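Local coordinates for SusD superfamily protein (Bacteroides thetaiotaomicron VPI-5482, PDB 3HDX) that probably binds polysaccharide at the cell surface as a SusD-family outer-membrane protein, helping the bacterium to capture carbohydrate, at residues Asn195-Ser198 / Ala199-Val202; His205-Trp209 / Gln210-Ala214; Asp298-Phe301 / Ser302-Asn306; Arg422-Gly426 / Glu427-Trp431; Val460-Asp463 / Ile464-Ala467. All blocks are in the same frame, centred on the assembly; numbering follows the deposited sequence.

Interaction 1: residues Asn195-Ser198 / Ala199-Val202; sequences NKLS and AYSV
Tyr200 lies alongside Lys196 and against Leu197, one turn earlier in helix 196-209. Its CB sits 3.7 Å from Leu197 O. With CG beside the backbone N and opposite the carbonyl carbon (chi1 -81°), the ring is carried back toward the first turn. CD2 then comes to 3.4 Å from Lys196 O and also meets the Leu197 methyl CD2, which crosses the tyrosine at a slant. One atom further out, CE2 has both CG and CD of Lys196 at 4.0 Å, the two side chains running in the same direction; Ile223 and Phe222 of helix 213-226 pack against the ring, and a bound ethanediol lies about 3 Å from the tyrosine's nearest side-chain atom. The lysine bends at its last two torsions, and NZ is bonded to the carbonyls of Ile167 and Leu170. In the conformer modelled, Ser201 OG turns back onto Ser198 O at 2.7 Å, an oxygen that also takes the N-H of Val202. At the start of the helix, Asn195 OD1 accepts from Ser198 N at 3.0 Å, the N-H lying well above the amide plane, and more weakly from Leu197 N. In return Asn195 N donates to Ser198 OG at 2.9 Å, nearly straight at 163°, and that hydroxyl also bonds Ile258 O. This reciprocal pairing of Asn195 with Ser198 is a capping box, the N-terminal start of a helix.

Interaction 2: residues His205-Trp209 / Gln210-Ala214; sequences HICAW and QGNYA. With EDO (1,2-ethanediol), chain D.
A Schellman motif ends helix 196-209 here, and within a few residues the chain starts helix 213-226, so the contact is the tight turn of a helical hairpin. Gly211 takes positive phi (76°), and two N-H groups reach back into the last turn: Asn212 N to Cys207 O at 2.8 Å, and Gly211 N to Ala208 O at 3.0 Å, the latter from well above the carbonyl plane. Asn212 then serves as N-cap of the next helix; in the conformer modelled, its OD1 accepts from Glu215 N. Around this backbone the side chains pair off. Gln210 extends alongside Ile206, pointing the same way, with OE1 3.7 Å from Ile206 CG2; the same OE1 is bonded to Lys160. The Tyr213 ring brings CE1 to 3.8 Å from Ala208 CB, while its hydroxyl bonds Glu372 of helix 363-376. Trp209 sets CG beside its own carbonyl carbon (chi1 -171°), sending the indole out to where Phe123, Val435 and Arg436 pack round it. A serine in place of Trp209 would probably leave a gap between these neighbours and strip the bound ethanediol of the surface beneath it. That ethanediol, probably from the crystallisation liquor, is bonded to Lys439 and to the backbone oxygen of Trp209, and its O1 sits over the centre of the indole, 3.4 Å above the ring plane.

Interaction 3: residues Asp298-Phe301 / Ser302-Asn306; sequences DSLF and SIFTN. With EDO (1,2-ethanediol), chain G.
Ser302 and Asp298 make the polar side-chain contact of this short helix: in the conformer modelled, Ser302 OG turns back to Asp298 O at 2.9 Å. The serine's own N-H makes a weak bond to the same oxygen and another weak one to Ser299 O, so in that conformer the hydroxyl supplements a backbone link that is poorly directed. Two better backbone bonds follow. Ile303 N reaches Ser299 O at 2.9 Å, and Phe304 N reaches Leu300 O at 2.9 Å with an N-H angle of 160°. These bonds close the last turn of helix 297-303, and Phe304 is the residue at which the chain leaves helical angles and runs on as a loop. The packing gathers at that exit. Phe304 CG lies beside its backbone N (chi1 -64°), which lays the ring back against Leu300: Phe304 CE2 is 4.0 Å from Leu300 CD2, the two side chains meeting at a slant, while Leu300 O lies at the ring edge, in its plane, 3.5 Å from Phe304 CD2. Ile303 CG2 rests over one face of the same ring, off toward its rim. Ile303 also folds its longer branch along the helix, putting CG1 3.3 Å from Ser299 O, and it packs further against Asp45 and Arg421. Arg422 of helix 409-423 packs on Phe304. As for bound groups, an ethanediol, probably from the crystallisation liquor, takes a nearly straight bond from Asn306 ND2 to its O1 at 3.1 Å and is bonded to Arg391 too; the amide's OD1 is used by Asp308 N.

Interaction 4: residues Arg422-Gly426 / Glu427-Trp431; sequences RELMG and EGWRW. With EDO (1,2-ethanediol), chain E.
A type II beta turn from Leu424 to Glu427 takes the chain out of helix 409-423, and helix 430-441 begins only a few residues later. Glu427 N closes the turn on Leu424 O at 2.9 Å, and Gly426 occupies its third position with positive phi, where a side chain would be jammed against the preceding carbonyl oxygen. Leu424 O has a second partner, a water at 2.8 Å, which probably donates to it and accepts from Trp429 N, so one solvent molecule ties the turn to the residue just before helix 430-441. Two side chains meet Leu424. Its CD1 approaches the five-membered ring of Trp429 in an off-centre CH-pi contact, 4.2 Å from the centroid and 3.8 Å from CD1 of the indole. Glu427 crosses the leucine at about a right angle, and with CG beside its backbone N (chi1 -60°) the extended chain runs back past the turn, placing OE1 3.9 Å from Leu424 CD2. The buried carboxylate is held by salt bridges from OE2 to Lys337 and Arg362, while nearby Glu423 bridges to Arg394, Arg311 and again Arg362. A glutamine in place of Glu427 would probably leave Lys337 without this carboxylate and Arg362 with one acidic partner fewer. Arg430 turns the edge of its guanidinium to an ethanediol, NH1 and NH2 both donating to its O1. The arrangement is a type II turn with glycine at its third position, here linking two consecutive helices of a largely helical fold whose family is grouped with the TPR clan.

Interaction 5: residues Val460-Asp463 / Ile464-Ala467; sequences VSED and IITA
Val460 holds CG1 opposite its backbone N (chi1 177°), and that methyl points into the first turn of helix 462-467, where it meets two isoleucines: Ile465 CG1 at 3.9 Å and Ile464 CG2 at 4.0 Å. Both cross the valine at about a right angle, so a single methyl wedges against two neighbouring side chains. Glu462 bends at its second torsion (chi2 -66°), folding the carboxylate forward against Ile465, whose CD1 lies 3.9 Å from Glu462 OE1. From there OE1 takes a hydrogen bond from a water at 2.7 Å, and the water in turn accepts from Thr466 OG1 at 2.8 Å, linking residues one turn apart. The other carboxylate oxygen, OE2, is bonded to Gln473 NE2, and the same glutamine receives the N-H of Val460 on its OE1. Ser461 is the N-cap: its OG accepts from Asp463 N at 3.2 Å. Its carbonyl receives only weak bonds from Ile464 N and Ile465 N, and the regular helical pattern firms up with Thr466 N to Glu462 O at 2.9 Å, then Ala467 N to Asp463 O. Ile464 and Val460 also pack on Trp75, which joins the base of this short C-terminal helix to a loop from the early part of the chain. The contact thus has two characters, an apolar patch of the valine and two isoleucines, and a polar one at Glu462. There the negative charge, set in the first turn, is probably favoured by the helix dipole, with Gln473 and the water meeting its two oxygens.

The five contacts follow one another along the chain without interleaving. Interactions 1 and 2 share helix 196-209, one at its capped start and the other at its end, their centres 15 Å apart. Interaction 2 meets interaction 4 where the ring of His205 stacks on Trp429, bringing the early and late helical parts of the sequence together near the middle of the molecule. Interaction 4 reaches interaction 3 through Arg422, which probably bonds Ile303 O, and through Met425, present as selenomethionine, which touches Ile303 and Phe304. Interaction 5 stands apart, about 14 Å from interaction 4 at the nearest atoms. Helix ends and turns thus join distant parts of one largely helical chain.

Interaction 1: residues Asn195-Ser198 / Ala199-Val202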
# COMPACT_ATOMS: atom_id res chain seq x y z
N ASN A 195 -4.70 1.47 13.33
CA ASN A 195 -4.80 0.72 14.57
C ASN A 195 -3.48 0.01 14.85
O ASN A 195 -2.50 0.10 14.08
CB ASN A 195 -6.02 -0.22 14.49
CG ASN A 195 -5.88 -1.30 13.41
OD1 ASN A 195 -4.94 -2.09 13.46
ND2 ASN A 195 -6.83 -1.34 12.46
N LYS A 196 -3.43 -0.71 15.96
CA LYS A 196 -2.18 -1.36 16.37
C LYS A 196 -1.66 -2.30 15.27
O LYS A 196 -0.44 -2.36 15.01
CB LYS A 196 -2.35 -2.12 17.66
CG LYS A 196 -1.05 -2.52 18.35
CD LYS A 196 -1.24 -3.52 19.49
CE LYS A 196 -2.04 -3.05 20.69
NZ LYS A 196 -1.35 -1.88 21.37
N LEU A 197 -2.58 -3.06 14.64
CA LEU A 197 -2.18 -3.99 13.58
C LEU A 197 -1.75 -3.28 12.30
O LEU A 197 -0.87 -3.78 11.56
CB LEU A 197 -3.22 -5.08 13.33
CG LEU A 197 -3.52 -5.95 14.56
CD1 LEU A 197 -4.49 -7.14 14.16
CD2 LEU A 197 -2.19 -6.49 15.21
N SER A 198 -2.33 -2.10 12.04
CA SER A 198 -1.85 -1.26 10.92
C SER A 198 -0.34 -1.02 11.10
O SER A 198 0.45 -1.20 10.17
CB SER A 198 -2.57 0.09 10.90
OG SER A 198 -3.98 -0.05 10.98
N ALA A 199 0.07 -0.64 12.31
CA ALA A 199 1.51 -0.39 12.59
C ALA A 199 2.34 -1.64 12.41
O ALA A 199 3.42 -1.61 11.81
CB ALA A 199 1.70 0.22 13.99
N TYR A 200 1.85 -2.76 12.96
CA TYR A 200 2.55 -4.05 12.75
C TYR A 200 2.70 -4.41 11.28
O TYR A 200 3.72 -5.00 10.90
CB TYR A 200 1.91 -5.20 13.54
CG TYR A 200 2.32 -5.29 15.00
CD1 TYR A 200 3.59 -5.69 15.35
CD2 TYR A 200 1.43 -4.96 16.01
CE1 TYR A 200 3.97 -5.80 16.68
CE2 TYR A 200 1.79 -5.10 17.36
CZ TYR A 200 3.06 -5.50 17.69
OH TYR A 200 3.45 -5.61 18.99
N SER A 201 1.72 -4.06 10.46
CA SER A 201 1.76 -4.37 9.03
C SER A 201 2.87 -3.59 8.34
O SER A 201 3.55 -4.15 7.46
CB SER A 201 0.40 -4.14 8.33
OG SER A 201 0.13 -2.79 8.04
N VAL A 202 3.08 -2.34 8.75
CA VAL A 202 4.16 -1.53 8.20
C VAL A 202 5.49 -2.17 8.63
O VAL A 202 6.41 -2.26 7.82
CB VAL A 202 4.03 -0.02 8.55
CG1 VAL A 202 5.17 0.77 7.89
CG2 VAL A 202 2.67 0.52 8.13

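Interaction 2: residues His205-Trp209 / Gln210-Ala214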
# COMPACT_ATOMS: atom_id res chain seq x y z
N HIS A 205 6.27 -5.29 6.57
CA HIS A 205 6.71 -4.92 5.23
C HIS A 205 8.08 -4.23 5.19
O HIS A 205 8.82 -4.42 4.22
CB HIS A 205 5.62 -4.17 4.47
CG HIS A 205 4.63 -5.10 3.84
ND1 HIS A 205 4.99 -5.93 2.80
CD2 HIS A 205 3.30 -5.30 4.07
CE1 HIS A 205 3.93 -6.63 2.43
NE2 HIS A 205 2.89 -6.28 3.19
N ILE A 206 8.39 -3.36 6.16
CA ILE A 206 9.72 -2.77 6.21
C ILE A 206 10.74 -3.91 6.32
O ILE A 206 11.72 -3.97 5.58
CB ILE A 206 9.92 -1.84 7.43
CG1 ILE A 206 9.09 -0.56 7.27
CG2 ILE A 206 11.42 -1.50 7.61
CD1 ILE A 206 8.89 0.27 8.59
N CYS A 207 10.46 -4.84 7.24
CA CYS A 207 11.39 -5.96 7.45
C CYS A 207 11.55 -6.80 6.20
O CYS A 207 12.67 -7.16 5.83
CB CYS A 207 10.98 -6.80 8.67
SG CYS A 207 11.10 -5.88 10.23
N ALA A 208 10.46 -7.14 5.53
CA ALA A 208 10.57 -7.92 4.31
C ALA A 208 11.37 -7.17 3.22
O ALA A 208 12.18 -7.78 2.52
CB ALA A 208 9.16 -8.29 3.75
N TRP A 209 11.12 -5.87 3.09
CA TRP A 209 11.82 -5.00 2.11
C TRP A 209 13.33 -4.97 2.34
O TRP A 209 14.10 -4.84 1.40
CB TRP A 209 11.23 -3.60 2.11
CG TRP A 209 11.71 -2.67 1.03
CD1 TRP A 209 12.44 -1.53 1.19
CD2 TRP A 209 11.41 -2.77 -0.36
NE1 TRP A 209 12.65 -0.92 -0.04
CE2 TRP A 209 12.01 -1.68 -1.00
CE3 TRP A 209 10.74 -3.72 -1.13
CZ2 TRP A 209 11.89 -1.47 -2.36
CZ3 TRP A 209 10.62 -3.49 -2.52
CH2 TRP A 209 11.23 -2.40 -3.11
N GLN A 210 13.73 -5.12 3.62
CA GLN A 210 15.14 -5.18 4.04
C GLN A 210 15.72 -6.58 4.04
O GLN A 210 16.89 -6.76 4.37
CB GLN A 210 15.29 -4.61 5.46
CG GLN A 210 14.91 -3.20 5.58
CD GLN A 210 15.21 -2.72 6.99
OE1 GLN A 210 14.66 -3.25 7.98
NE2 GLN A 210 16.14 -1.79 7.10
N GLY A 211 14.91 -7.59 3.71
CA GLY A 211 15.36 -8.98 3.76
C GLY A 211 15.43 -9.57 5.15
O GLY A 211 15.99 -10.66 5.33
N ASN A 212 14.84 -8.88 6.13
CA ASN A 212 14.82 -9.34 7.53
C ASN A 212 13.56 -10.17 7.71
O ASN A 212 12.58 -9.74 8.32
CB ASN A 212 14.86 -8.19 8.52
CG ASN A 212 14.95 -8.66 10.00
OD1 ASN A 212 14.82 -9.87 10.34
ND2 ASN A 212 15.17 -7.69 10.87
N TYR A 213 13.62 -11.39 7.17
CA TYR A 213 12.46 -12.25 7.20
C TYR A 213 12.12 -12.88 8.54
O TYR A 213 10.98 -13.21 8.74
CB TYR A 213 12.54 -13.27 6.06
CG TYR A 213 12.27 -12.64 4.70
CD1 TYR A 213 10.99 -12.25 4.35
CD2 TYR A 213 13.29 -12.48 3.74
CE1 TYR A 213 10.71 -11.73 3.11
CE2 TYR A 213 13.00 -11.95 2.47
CZ TYR A 213 11.70 -11.59 2.16
OH TYR A 213 11.34 -11.09 0.92
N ALA A 214 13.10 -13.04 9.42
CA ALA A 214 12.80 -13.51 10.77
C ALA A 214 11.79 -12.56 11.45
O ALA A 214 10.77 -13.00 11.99
CB ALA A 214 14.09 -13.65 11.61
C1 EDO D . 15.24 -2.71 -1.95
O1 EDO D . 14.55 -3.94 -1.63
C2 EDO D . 16.52 -3.09 -2.67
O2 EDO D . 17.31 -3.95 -1.83

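Interaction 3: residues Asp298-Phe301 / Ser302-Asn306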
# COMPACT_ATOMS: atom_id res chain seq x y z
N ASP A 298 -4.06 -11.99 -23.51
CA ASP A 298 -2.80 -12.75 -23.46
C ASP A 298 -2.22 -12.75 -22.04
O ASP A 298 -1.78 -13.79 -21.53
CB ASP A 298 -1.76 -12.23 -24.47
CG ASP A 298 -2.12 -12.56 -25.92
OD1 ASP A 298 -3.07 -13.34 -26.20
OD2 ASP A 298 -1.40 -12.04 -26.80
N SER A 299 -2.25 -11.59 -21.38
CA SER A 299 -1.78 -11.53 -20.01
C SER A 299 -2.68 -12.36 -19.08
O SER A 299 -2.18 -13.13 -18.25
CB SER A 299 -1.68 -10.11 -19.50
OG SER A 299 -0.63 -9.42 -20.16
N LEU A 300 -3.99 -12.22 -19.22
CA LEU A 300 -4.93 -12.93 -18.36
C LEU A 300 -4.73 -14.43 -18.43
O LEU A 300 -4.72 -15.11 -17.39
CB LEU A 300 -6.36 -12.58 -18.74
CG LEU A 300 -6.81 -11.18 -18.31
CD1 LEU A 300 -8.15 -10.84 -19.03
CD2 LEU A 300 -6.94 -11.03 -16.77
N PHE A 301 -4.56 -14.94 -19.65
CA PHE A 301 -4.42 -16.38 -19.83
C PHE A 301 -3.06 -16.90 -19.42
O PHE A 301 -2.95 -18.09 -19.16
CB PHE A 301 -4.89 -16.83 -21.21
CG PHE A 301 -6.37 -16.62 -21.41
CD1 PHE A 301 -7.28 -17.31 -20.63
CD2 PHE A 301 -6.86 -15.77 -22.38
CE1 PHE A 301 -8.65 -17.14 -20.80
CE2 PHE A 301 -8.26 -15.59 -22.55
CZ PHE A 301 -9.13 -16.27 -21.75
N SER A 302 -2.06 -16.02 -19.33
CA SER A 302 -0.72 -16.40 -18.88
C SER A 302 -0.67 -16.43 -17.34
O SER A 302 -0.06 -17.31 -16.74
CB SER A 302 0.34 -15.40 -19.41
OG SER A 302 0.45 -15.46 -20.82
N ILE A 303 -1.32 -15.44 -16.72
CA ILE A 303 -1.29 -15.25 -15.26
C ILE A 303 -2.23 -16.16 -14.51
O ILE A 303 -1.85 -16.71 -13.47
CB ILE A 303 -1.62 -13.77 -14.91
CG1 ILE A 303 -0.50 -12.86 -15.48
CG2 ILE A 303 -1.73 -13.60 -13.39
CD1 ILE A 303 -0.80 -11.38 -15.47
N PHE A 304 -3.46 -16.29 -15.03
CA PHE A 304 -4.48 -17.15 -14.44
C PHE A 304 -4.46 -18.43 -15.25
O PHE A 304 -4.89 -18.43 -16.41
CB PHE A 304 -5.84 -16.46 -14.49
CG PHE A 304 -5.90 -15.22 -13.66
CD1 PHE A 304 -6.20 -15.30 -12.29
CD2 PHE A 304 -5.69 -13.96 -14.23
CE1 PHE A 304 -6.28 -14.18 -11.52
CE2 PHE A 304 -5.73 -12.82 -13.44
CZ PHE A 304 -6.07 -12.93 -12.07
N THR A 305 -3.97 -19.49 -14.61
CA THR A 305 -3.69 -20.76 -15.28
C THR A 305 -4.75 -21.82 -15.06
O THR A 305 -4.66 -22.89 -15.67
CB THR A 305 -2.34 -21.33 -14.78
OG1 THR A 305 -2.38 -21.58 -13.35
CG2 THR A 305 -1.19 -20.28 -15.05
N ASN A 306 -5.73 -21.53 -14.22
CA ASN A 306 -6.75 -22.51 -13.83
C ASN A 306 -8.10 -21.86 -13.98
O ASN A 306 -8.37 -20.84 -13.34
CB ASN A 306 -6.46 -22.93 -12.37
CG ASN A 306 -7.38 -24.01 -11.84
OD1 ASN A 306 -8.49 -24.18 -12.28
ND2 ASN A 306 -6.91 -24.69 -10.80
C1 EDO G . -3.14 -25.19 -10.05
O1 EDO G . -4.11 -24.20 -9.64
C2 EDO G . -3.65 -26.06 -11.18
O2 EDO G . -3.97 -25.26 -12.34

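Interaction 4: residues Arg422-Gly426 / Glu427-Trp431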
# COMPACT_ATOMS: atom_id res chain seq x y z
N ARG A 422 -1.83 -12.50 -8.63
CA ARG A 422 -3.26 -12.67 -8.81
C ARG A 422 -4.12 -11.95 -7.75
O ARG A 422 -5.04 -11.21 -8.08
CB ARG A 422 -3.61 -14.16 -8.87
CG ARG A 422 -3.08 -14.85 -10.09
CD ARG A 422 -3.55 -16.26 -10.20
NE ARG A 422 -2.86 -17.13 -9.26
CZ ARG A 422 -1.78 -17.87 -9.51
NH1 ARG A 422 -1.20 -17.89 -10.70
NH2 ARG A 422 -1.28 -18.62 -8.54
N GLU A 423 -3.81 -12.21 -6.50
CA GLU A 423 -4.65 -11.72 -5.41
C GLU A 423 -4.63 -10.24 -5.21
O GLU A 423 -5.68 -9.65 -5.00
CB GLU A 423 -4.24 -12.43 -4.10
CG GLU A 423 -5.08 -12.09 -2.90
CD GLU A 423 -6.58 -12.43 -3.07
OE1 GLU A 423 -6.88 -13.35 -3.85
OE2 GLU A 423 -7.41 -11.79 -2.36
N LEU A 424 -3.46 -9.64 -5.35
CA LEU A 424 -3.27 -8.24 -5.05
C LEU A 424 -3.24 -7.35 -6.30
O LEU A 424 -2.87 -6.16 -6.23
CB LEU A 424 -2.01 -8.05 -4.18
CG LEU A 424 -1.93 -8.90 -2.90
CD1 LEU A 424 -0.54 -8.83 -2.23
CD2 LEU A 424 -3.01 -8.46 -1.91
N MSE A 425 -3.66 -7.89 -7.43
CA MSE A 425 -3.66 -7.15 -8.70
C MSE A 425 -4.47 -5.85 -8.54
O MSE A 425 -5.60 -5.87 -8.06
CB MSE A 425 -4.25 -8.05 -9.80
CG MSE A 425 -4.17 -7.46 -11.21
SE MSE A 425 -4.68 -8.74 -12.55
CE MSE A 425 -3.17 -9.91 -12.60
N GLY A 426 -3.86 -4.73 -8.92
CA GLY A 426 -4.49 -3.45 -8.78
C GLY A 426 -4.46 -2.79 -7.40
O GLY A 426 -5.08 -1.72 -7.20
N GLU A 427 -3.72 -3.40 -6.46
CA GLU A 427 -3.60 -2.88 -5.09
C GLU A 427 -2.23 -2.28 -4.75
O GLU A 427 -1.92 -2.06 -3.58
CB GLU A 427 -4.02 -3.94 -4.09
CG GLU A 427 -5.46 -4.40 -4.27
CD GLU A 427 -5.85 -5.51 -3.37
OE1 GLU A 427 -5.54 -5.50 -2.13
OE2 GLU A 427 -6.51 -6.46 -3.87
N GLY A 428 -1.44 -1.98 -5.77
CA GLY A 428 -0.17 -1.28 -5.59
C GLY A 428 0.99 -2.10 -5.09
O GLY A 428 1.97 -1.54 -4.59
N TRP A 429 0.94 -3.42 -5.31
CA TRP A 429 1.97 -4.36 -4.83
C TRP A 429 2.94 -4.93 -5.85
O TRP A 429 4.09 -5.20 -5.49
CB TRP A 429 1.31 -5.55 -4.10
CG TRP A 429 0.89 -5.17 -2.73
CD1 TRP A 429 -0.37 -5.02 -2.24
CD2 TRP A 429 1.78 -4.90 -1.66
NE1 TRP A 429 -0.32 -4.62 -0.91
CE2 TRP A 429 0.99 -4.53 -0.52
CE3 TRP A 429 3.19 -4.88 -1.56
CZ2 TRP A 429 1.56 -4.12 0.68
CZ3 TRP A 429 3.75 -4.52 -0.35
CH2 TRP A 429 2.94 -4.14 0.75
N ARG A 430 2.50 -5.11 -7.09
CA ARG A 430 3.26 -5.88 -8.07
C ARG A 430 4.73 -5.47 -8.23
O ARG A 430 5.61 -6.30 -8.22
CB ARG A 430 2.54 -5.89 -9.41
CG ARG A 430 3.19 -6.64 -10.52
CD ARG A 430 3.45 -8.12 -10.24
NE ARG A 430 4.01 -8.74 -11.43
CZ ARG A 430 4.64 -9.91 -11.52
NH1 ARG A 430 4.80 -10.71 -10.47
NH2 ARG A 430 5.09 -10.30 -12.70
N TRP A 431 4.98 -4.19 -8.40
CA TRP A 431 6.36 -3.72 -8.63
C TRP A 431 7.25 -4.03 -7.41
O TRP A 431 8.34 -4.58 -7.55
CB TRP A 431 6.39 -2.22 -8.96
CG TRP A 431 7.77 -1.67 -8.85
CD1 TRP A 431 8.23 -0.87 -7.87
CD2 TRP A 431 8.90 -2.01 -9.67
NE1 TRP A 431 9.58 -0.65 -8.03
CE2 TRP A 431 10.02 -1.34 -9.14
CE3 TRP A 431 9.06 -2.80 -10.80
CZ2 TRP A 431 11.29 -1.43 -9.72
CZ3 TRP A 431 10.33 -2.90 -11.38
CH2 TRP A 431 11.43 -2.21 -10.84
C1 EDO E . 7.40 -13.20 -12.12
O1 EDO E . 6.06 -12.90 -11.68
C2 EDO E . 7.47 -13.22 -13.63
O2 EDO E . 7.12 -11.93 -14.11
O HOH W 1 -0.51 -5.06 -7.20

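Interaction 5: residues Val460-Asp463 / Ile464-Ala467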
# COMPACT_ATOMS: atom_id res chain seq x y z
N VAL A 460 14.95 11.75 -8.45
CA VAL A 460 14.61 12.90 -7.65
C VAL A 460 14.23 14.04 -8.63
O VAL A 460 14.88 14.24 -9.65
CB VAL A 460 15.79 13.32 -6.73
CG1 VAL A 460 15.47 14.60 -5.91
CG2 VAL A 460 16.15 12.17 -5.81
N SER A 461 13.14 14.74 -8.34
CA SER A 461 12.71 15.84 -9.21
C SER A 461 13.81 16.90 -9.28
O SER A 461 14.42 17.27 -8.27
CB SER A 461 11.43 16.49 -8.69
OG SER A 461 11.20 17.73 -9.39
N GLU A 462 14.08 17.38 -10.49
CA GLU A 462 15.11 18.42 -10.66
C GLU A 462 14.76 19.72 -9.92
O GLU A 462 15.65 20.41 -9.45
CB GLU A 462 15.47 18.59 -12.15
CG GLU A 462 16.29 17.32 -12.74
CD GLU A 462 17.73 17.07 -12.15
OE1 GLU A 462 18.34 18.05 -11.65
OE2 GLU A 462 18.27 15.89 -12.21
N ASP A 463 13.46 19.98 -9.72
CA ASP A 463 13.00 21.13 -8.91
C ASP A 463 13.52 21.03 -7.46
O ASP A 463 13.97 22.03 -6.89
CB ASP A 463 11.47 21.26 -8.89
CG ASP A 463 10.87 21.59 -10.28
OD1 ASP A 463 11.61 22.10 -11.15
OD2 ASP A 463 9.65 21.33 -10.47
N ILE A 464 13.50 19.82 -6.92
CA ILE A 464 14.00 19.56 -5.55
C ILE A 464 15.51 19.83 -5.47
O ILE A 464 15.99 20.49 -4.53
CB ILE A 464 13.64 18.09 -5.08
CG1 ILE A 464 12.11 17.87 -4.92
CG2 ILE A 464 14.36 17.75 -3.79
CD1 ILE A 464 11.43 18.61 -3.83
N ILE A 465 16.26 19.34 -6.45
CA ILE A 465 17.72 19.47 -6.47
C ILE A 465 18.14 20.93 -6.65
O ILE A 465 19.09 21.38 -6.00
CB ILE A 465 18.34 18.59 -7.56
CG1 ILE A 465 18.17 17.11 -7.15
CG2 ILE A 465 19.84 18.89 -7.79
CD1 ILE A 465 18.46 16.19 -8.22
N THR A 466 17.44 21.64 -7.52
CA THR A 466 17.72 23.08 -7.71
C THR A 466 17.57 23.89 -6.42
O THR A 466 18.45 24.71 -6.08
CB THR A 466 16.89 23.64 -8.89
OG1 THR A 466 17.34 22.99 -10.08
CG2 THR A 466 17.06 25.19 -9.03
N ALA A 467 16.50 23.62 -5.68
CA ALA A 467 16.16 24.32 -4.44
C ALA A 467 17.00 23.90 -3.23
O ALA A 467 17.13 24.70 -2.29
CB ALA A 467 14.66 24.14 -4.13
O HOH W 2 18.51 20.61 -10.81